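Local coordinates for protein purine nucleoside phosphorylase (Schistosoma mansoni, PDB 6B2L) that probably catalyses the reversible phosphate-dependent cleavage of purine nucleosides such as inosine and guanosine, releasing the free base and ribose 1-phosphate, at residues Leu113-Leu118 with Met221-Glu226; Asp130-Lys135 with Ser241-Asn246. One frame throughout, in Å; residues are numbered along the deposited sequence.

Interaction 1. Residues Leu113-Leu118 with Met221-Glu226. With 2IM (piperidin-2-imine), chain I; DMS (dimethyl sulfoxide), chain C.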
loop_
_atom_site.group_PDB
_atom_site.type_symbol
_atom_site.label_atom_id
_atom_site.label_comp_id
_atom_site.label_asym_id
_atom_site.label_seq_id
_atom_site.Cartn_x
_atom_site.Cartn_y
_atom_site.Cartn_z
ATOM N N LEU A 113 17.326 -3.599 21.410
ATOM C CA LEU A 113 17.618 -2.719 20.277
ATOM C C LEU A 113 17.065 -1.332 20.582
ATOM O O LEU A 113 15.866 -1.198 20.870
ATOM C CB LEU A 113 17.014 -3.276 18.981
ATOM C CG LEU A 113 17.101 -2.450 17.705
ATOM C CD1 LEU A 113 18.533 -2.286 17.268
ATOM C CD2 LEU A 113 16.342 -3.166 16.580
ATOM N N LEU A 114 17.937 -0.306 20.545
ATOM C CA LEU A 114 17.557 1.093 20.756
ATOM C C LEU A 114 17.572 1.841 19.422
ATOM O O LEU A 114 18.559 1.744 18.687
ATOM C CB LEU A 114 18.509 1.766 21.747
ATOM C CG LEU A 114 18.845 1.011 23.059
ATOM C CD1 LEU A 114 19.925 1.763 23.876
ATOM C CD2 LEU A 114 17.548 0.844 23.914
ATOM N N ILE A 115 16.505 2.615 19.125
ATOM C CA ILE A 115 16.320 3.266 17.813
ATOM C C ILE A 115 15.921 4.734 17.977
ATOM O O ILE A 115 15.076 5.053 18.815
ATOM C CB ILE A 115 15.242 2.532 16.992
ATOM C CG1 ILE A 115 15.580 1.044 16.856
ATOM C CG2 ILE A 115 15.117 3.185 15.591
ATOM C CD1 ILE A 115 14.451 0.197 16.215
ATOM N N THR A 116 16.531 5.638 17.183
ATOM C CA THR A 116 16.056 7.026 17.095
ATOM C C THR A 116 15.688 7.354 15.646
ATOM O O THR A 116 16.147 6.691 14.704
ATOM C CB THR A 116 17.084 8.050 17.630
ATOM O OG1 THR A 116 18.297 8.009 16.840
ATOM C CG2 THR A 116 17.415 7.772 19.122
ATOM N N ASN A 117 14.807 8.351 15.475
ATOM C CA ASN A 117 14.423 8.825 14.141
ATOM C C ASN A 117 13.987 10.287 14.225
ATOM O O ASN A 117 13.765 10.826 15.308
ATOM C CB ASN A 117 13.297 7.973 13.511
ATOM C CG ASN A 117 11.988 8.031 14.280
ATOM O OD1 ASN A 117 11.395 9.093 14.455
ATOM N ND2 ASN A 117 11.476 6.858 14.645
ATOM N N LEU A 118 13.922 10.945 13.060
ATOM C CA LEU A 118 13.302 12.263 12.907
ATOM C C LEU A 118 11.886 12.111 12.353
ATOM O O LEU A 118 11.643 11.325 11.427
ATOM C CB LEU A 118 14.136 13.141 11.980
ATOM C CG LEU A 118 15.449 13.651 12.588
ATOM C CD1 LEU A 118 16.487 13.791 11.501
ATOM C CD2 LEU A 118 15.219 14.977 13.284
ATOM N N MET A 221 9.387 7.910 8.049
ATOM C CA MET A 221 9.666 7.015 6.923
ATOM C C MET A 221 10.610 5.867 7.270
ATOM O O MET A 221 11.238 5.311 6.362
ATOM C CB MET A 221 10.268 7.810 5.756
ATOM C CG MET A 221 9.489 9.031 5.347
ATOM S SD MET A 221 10.429 9.976 4.086
ATOM C CE MET A 221 9.453 11.462 4.100
ATOM N N SER A 222 10.759 5.534 8.551
ATOM C CA SER A 222 11.707 4.483 8.976
ATOM C C SER A 222 11.107 3.669 10.121
ATOM O O SER A 222 9.907 3.728 10.404
ATOM C CB SER A 222 13.040 5.114 9.382
ATOM O OG SER A 222 12.926 5.837 10.600
ATOM N N THR A 223 11.981 2.903 10.784
ATOM C CA THR A 223 11.788 2.369 12.135
ATOM C C THR A 223 10.848 1.159 12.199
ATOM O O THR A 223 11.240 0.105 12.724
ATOM C CB THR A 223 11.338 3.492 13.079
ATOM O OG1 THR A 223 12.395 4.486 13.127
ATOM C CG2 THR A 223 11.110 2.948 14.493
ATOM N N VAL A 224 9.634 1.252 11.637
ATOM C CA VAL A 224 8.683 0.140 11.764
ATOM C C VAL A 224 9.202 -1.146 11.133
ATOM O O VAL A 224 8.985 -2.233 11.714
ATOM C CB VAL A 224 7.297 0.584 11.220
ATOM C CG1 VAL A 224 6.350 -0.579 11.006
ATOM C CG2 VAL A 224 6.674 1.591 12.193
ATOM N N PRO A 225 9.865 -1.138 9.952
ATOM C CA PRO A 225 10.429 -2.413 9.429
ATOM C C PRO A 225 11.394 -3.092 10.408
ATOM O O PRO A 225 11.279 -4.320 10.648
ATOM C CB PRO A 225 11.123 -1.971 8.119
ATOM C CG PRO A 225 10.331 -0.756 7.674
ATOM C CD PRO A 225 10.085 -0.025 8.999
ATOM N N GLU A 226 12.345 -2.330 10.989
ATOM C CA GLU A 226 13.304 -2.918 11.930
ATOM C C GLU A 226 12.622 -3.397 13.199
ATOM O O GLU A 226 12.991 -4.445 13.750
ATOM C CB GLU A 226 14.398 -1.904 12.299
ATOM C CG GLU A 226 15.134 -1.281 11.147
ATOM C CD GLU A 226 14.478 0.031 10.726
ATOM O OE1 GLU A 226 13.447 -0.054 10.061
ATOM O OE2 GLU A 226 14.960 1.133 11.106
HETATM N N2 2IM I . 7.895 16.343 8.622
HETATM C C1 2IM I . 8.750 15.431 8.625
HETATM N N1 2IM I . 8.388 14.139 8.131
HETATM C C4 2IM I . 9.274 12.997 8.125
HETATM C C5 2IM I . 10.738 13.335 8.410
HETATM C C3 2IM I . 10.898 14.404 9.463
HETATM C C2 2IM I . 10.159 15.683 9.145
HETATM S S DMS C . 15.517 9.146 10.194
HETATM O O DMS C . 15.821 9.681 11.552
HETATM C C1 DMS C . 16.808 8.029 9.620
HETATM C C2 DMS C . 13.991 8.227 10.111
HETATM O O HOH W 1 11.160 8.761 11.047
HETATM O O HOH W 2 11.782 9.636 8.438
#

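Interaction 2. Residues Asp130-Lys135 with Ser241-Asn246. With 2IM (piperidin-2-imine), chain I.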
loop_
_atom_site.group_PDB
_atom_site.type_symbol
_atom_site.label_atom_id
_atom_site.label_comp_id
_atom_site.label_asym_id
_atom_site.label_seq_id
_atom_site.Cartn_x
_atom_site.Cartn_y
_atom_site.Cartn_z
ATOM N N ASP A 130 10.780 18.535 20.512
ATOM C CA ASP A 130 10.274 17.575 21.491
ATOM C C ASP A 130 10.696 16.148 21.128
ATOM O O ASP A 130 11.061 15.846 19.991
ATOM C CB ASP A 130 8.737 17.636 21.584
ATOM C CG ASP A 130 8.200 18.920 22.225
ATOM O OD1 ASP A 130 8.944 19.690 22.887
ATOM O OD2 ASP A 130 6.971 19.145 22.100
ATOM N N PHE A 131 10.685 15.274 22.136
ATOM C CA PHE A 131 10.937 13.844 21.974
ATOM C C PHE A 131 9.640 13.060 22.203
ATOM O O PHE A 131 8.860 13.397 23.108
ATOM C CB PHE A 131 11.990 13.352 22.986
ATOM C CG PHE A 131 13.352 14.016 22.869
ATOM C CD1 PHE A 131 14.184 13.741 21.795
ATOM C CD2 PHE A 131 13.814 14.831 23.871
ATOM C CE1 PHE A 131 15.425 14.336 21.704
ATOM C CE2 PHE A 131 15.059 15.425 23.796
ATOM C CZ PHE A 131 15.862 15.174 22.695
ATOM N N VAL A 132 9.433 11.988 21.434
ATOM C CA VAL A 132 8.280 11.088 21.622
ATOM C C VAL A 132 8.759 9.646 21.812
ATOM O O VAL A 132 9.396 9.067 20.922
ATOM C CB VAL A 132 7.298 11.182 20.444
ATOM C CG1 VAL A 132 6.141 10.207 20.603
ATOM C CG2 VAL A 132 6.780 12.608 20.336
ATOM N N LEU A 133 8.458 9.080 22.991
ATOM C CA LEU A 133 8.642 7.659 23.247
ATOM C C LEU A 133 7.540 6.901 22.497
ATOM O O LEU A 133 6.359 7.116 22.772
ATOM C CB LEU A 133 8.553 7.385 24.754
ATOM C CG LEU A 133 9.468 8.204 25.680
ATOM C CD1 LEU A 133 9.287 7.815 27.139
ATOM C CD2 LEU A 133 10.928 8.052 25.295
ATOM N N ILE A 134 7.902 6.039 21.548
ATOM C CA ILE A 134 6.894 5.382 20.699
ATOM C C ILE A 134 6.276 4.206 21.456
ATOM O O ILE A 134 6.996 3.348 21.983
ATOM C CB ILE A 134 7.528 4.927 19.381
ATOM C CG1 ILE A 134 7.987 6.134 18.574
ATOM C CG2 ILE A 134 6.537 4.095 18.577
ATOM C CD1 ILE A 134 8.803 5.802 17.339
ATOM N N LYS A 135 4.936 4.169 21.535
ATOM C CA LYS A 135 4.243 3.127 22.291
ATOM C C LYS A 135 3.405 2.219 21.401
ATOM O O LYS A 135 2.822 1.254 21.912
ATOM C CB LYS A 135 3.330 3.721 23.369
ATOM C CG LYS A 135 2.203 4.592 22.856
ATOM C CD LYS A 135 1.374 5.119 24.028
ATOM C CE LYS A 135 0.267 6.040 23.559
ATOM N NZ LYS A 135 -0.483 6.624 24.700
ATOM N N SER A 241 11.313 9.222 18.739
ATOM C CA SER A 241 11.267 10.210 17.656
ATOM C C SER A 241 11.673 11.595 18.173
ATOM O O SER A 241 11.214 12.033 19.244
ATOM C CB SER A 241 9.862 10.326 17.056
ATOM O OG SER A 241 9.501 9.193 16.292
ATOM N N LEU A 242 12.531 12.291 17.397
ATOM C CA LEU A 242 12.769 13.727 17.542
ATOM C C LEU A 242 11.850 14.480 16.578
ATOM O O LEU A 242 11.847 14.196 15.365
ATOM C CB LEU A 242 14.231 14.074 17.249
ATOM C CG LEU A 242 14.561 15.560 17.134
ATOM C CD1 LEU A 242 14.258 16.310 18.447
ATOM C CD2 LEU A 242 16.042 15.678 16.813
ATOM N N ILE A 243 11.065 15.423 17.104
ATOM C CA ILE A 243 10.087 16.157 16.294
ATOM C C ILE A 243 10.769 17.300 15.560
ATOM O O ILE A 243 11.288 18.232 16.182
ATOM C CB ILE A 243 8.936 16.688 17.163
ATOM C CG1 ILE A 243 8.285 15.535 17.948
ATOM C CG2 ILE A 243 7.910 17.407 16.296
ATOM C CD1 ILE A 243 7.793 14.382 17.067
ATOM N N ALA A 244 10.732 17.262 14.218
ATOM C CA ALA A 244 11.356 18.314 13.419
ATOM C C ALA A 244 10.455 19.529 13.228
ATOM O O ALA A 244 10.956 20.645 13.085
ATOM C CB ALA A 244 11.773 17.767 12.054
ATOM N N ASN A 245 9.134 19.338 13.256
ATOM C CA ASN A 245 8.149 20.357 12.875
ATOM C C ASN A 245 6.791 19.811 13.287
ATOM O O ASN A 245 6.657 18.602 13.507
ATOM C CB ASN A 245 8.186 20.642 11.371
ATOM C CG ASN A 245 7.618 19.479 10.543
ATOM O OD1 ASN A 245 8.221 18.411 10.454
ATOM N ND2 ASN A 245 6.449 19.683 9.955
ATOM N N ASN A 246 5.776 20.689 13.395
ATOM C CA ASN A 246 4.395 20.236 13.551
ATOM C C ASN A 246 3.690 20.429 12.208
ATOM O O ASN A 246 3.438 21.569 11.782
ATOM C CB ASN A 246 3.652 20.968 14.669
ATOM C CG ASN A 246 2.310 20.377 14.906
ATOM O OD1 ASN A 246 1.432 20.476 14.045
ATOM N ND2 ASN A 246 2.140 19.673 16.046
HETATM N N2 2IM I . 7.895 16.343 8.622
HETATM C C1 2IM I . 8.750 15.431 8.625
HETATM N N1 2IM I . 8.388 14.139 8.131
HETATM C C4 2IM I . 9.274 12.997 8.125
HETATM C C5 2IM I . 10.738 13.335 8.410
HETATM C C3 2IM I . 10.898 14.404 9.463
HETATM C C2 2IM I . 10.159 15.683 9.145
#

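Interaction 1. Residues Leu113-Leu118 with Met221-Glu226
Asn-117 and Thr-223 make the one direct hydrogen bond between strand 113-118 and segment 221-226, and their side chains run roughly perpendicular. Asn-117 ND2 donates to Thr-223 OG1 over 3.0 Å with a bent N-H...O angle of 145°, the hydroxyl lying 22° out of the amide plane. Because CG sits between the backbone N and the carbonyl carbon (chi1 64°), the amide swings across toward Thr-223, while its OD1 bonds Ser-241 OG, so both ends of the flat group are held. Two residues earlier on the same face, Ile-115 and Thr-223 lie alongside each other, pointing opposite ways, with Ile-115 CG2 3.9 Å from Thr-223 OG1. Thr-223 has a positive phi and centres a classic gamma turn, Val-224 N bonding Ser-222 O at 2.8 Å just as helix 224-232 begins.

Toward Leu-118 and Met-221 the contact opens, and water replaces direct packing. One water donates to Leu-118 O at 2.6 Å; a second accepts from Met-221 N at 3.0 Å and reaches the same carbonyl weakly. Dimethyl sulfoxide, probably from the crystallisation liquor, takes Leu-118 N on its oxygen at 2.7 Å. It is also bonded by Ser-35 N, a position consistent with the phosphate pocket of trimeric purine nucleoside phosphorylases.

Arg-86 bridges the two segments, bonding Thr-116 O and forming a salt bridge with Glu-226. Helix 259-283 covers Leu-114 and Thr-116, whereas Tyr-194 of strand 189-196 packs on Asn-117 and Val-224.

Interaction 2. Residues Asp130-Lys135 with Ser241-Asn246
Phe-131 turns a ring edge to Ser-241 O, which lies near the ring plane, while Leu-242 CD1 approaches ring atom CE1 obliquely at 4.0 Å. The ring also meets that of Trp-276, their planes at about 60°, as helix 259-283 closes over this side of the sheet. The other flat group, the Asn-245 amide, offers OD1 to N2 of piperidin-2-imine at 2.8 Å; its ND2 is bonded to Asp-250 and Ser-247, which fixes the flip of the amide.

Phe-131 belongs to a short antiparallel ladder, and Asn-245 lies beyond its end. Val-132 N donates to Ser-241 O at 2.8 Å, and Ser-241 N returns a bond to Val-132 O at 2.9 Å. Beyond the non-hydrogen-bonded pair Phe-131 and Leu-242, Ile-243 N gives Asp-130 O a nearly straight bond (171°). On the face opposite the phenyl ring, Val-132 CG2 packs on Ile-243 CD1 at 3.9 Å, and Ile-134 CD1 reaches Ser-241 OG at 3.6 Å.

Three backbone bonds satisfy the peptide groups they join, while Ser-241 OG and Asp-130 OD2 find partners in Asn-117 and Lys-127. The pairing ends at Ile-243, two residues before the ligand's acceptor, consistent with a role of the strand end in binding the base.

In the fold
The two contacts lie close together, their centres about 12 Å apart, and share one mixed sheet. Strand 236-246 joins them: it runs parallel to strand 112-121 of interaction 1 and antiparallel to strand 131-139 of interaction 2. A probable backbone hydrogen bond from Leu-242 N to Asn-117 O ties the segments directly, and Leu-118 packs on Leu-242 beside it. Along the chain the segments alternate, 113-118, 130-135, 221-226 and 241-246, so the two crossings interlock within the phosphorylase superfamily fold. Both reach piperidin-2-imine, interaction 1 by Leu-118 O resting against a ring carbon and interaction 2 by Asn-245. Glu-203, from the connection after strand 189-196, also bonds it, so strand ends and a loop probably line the nucleoside site together.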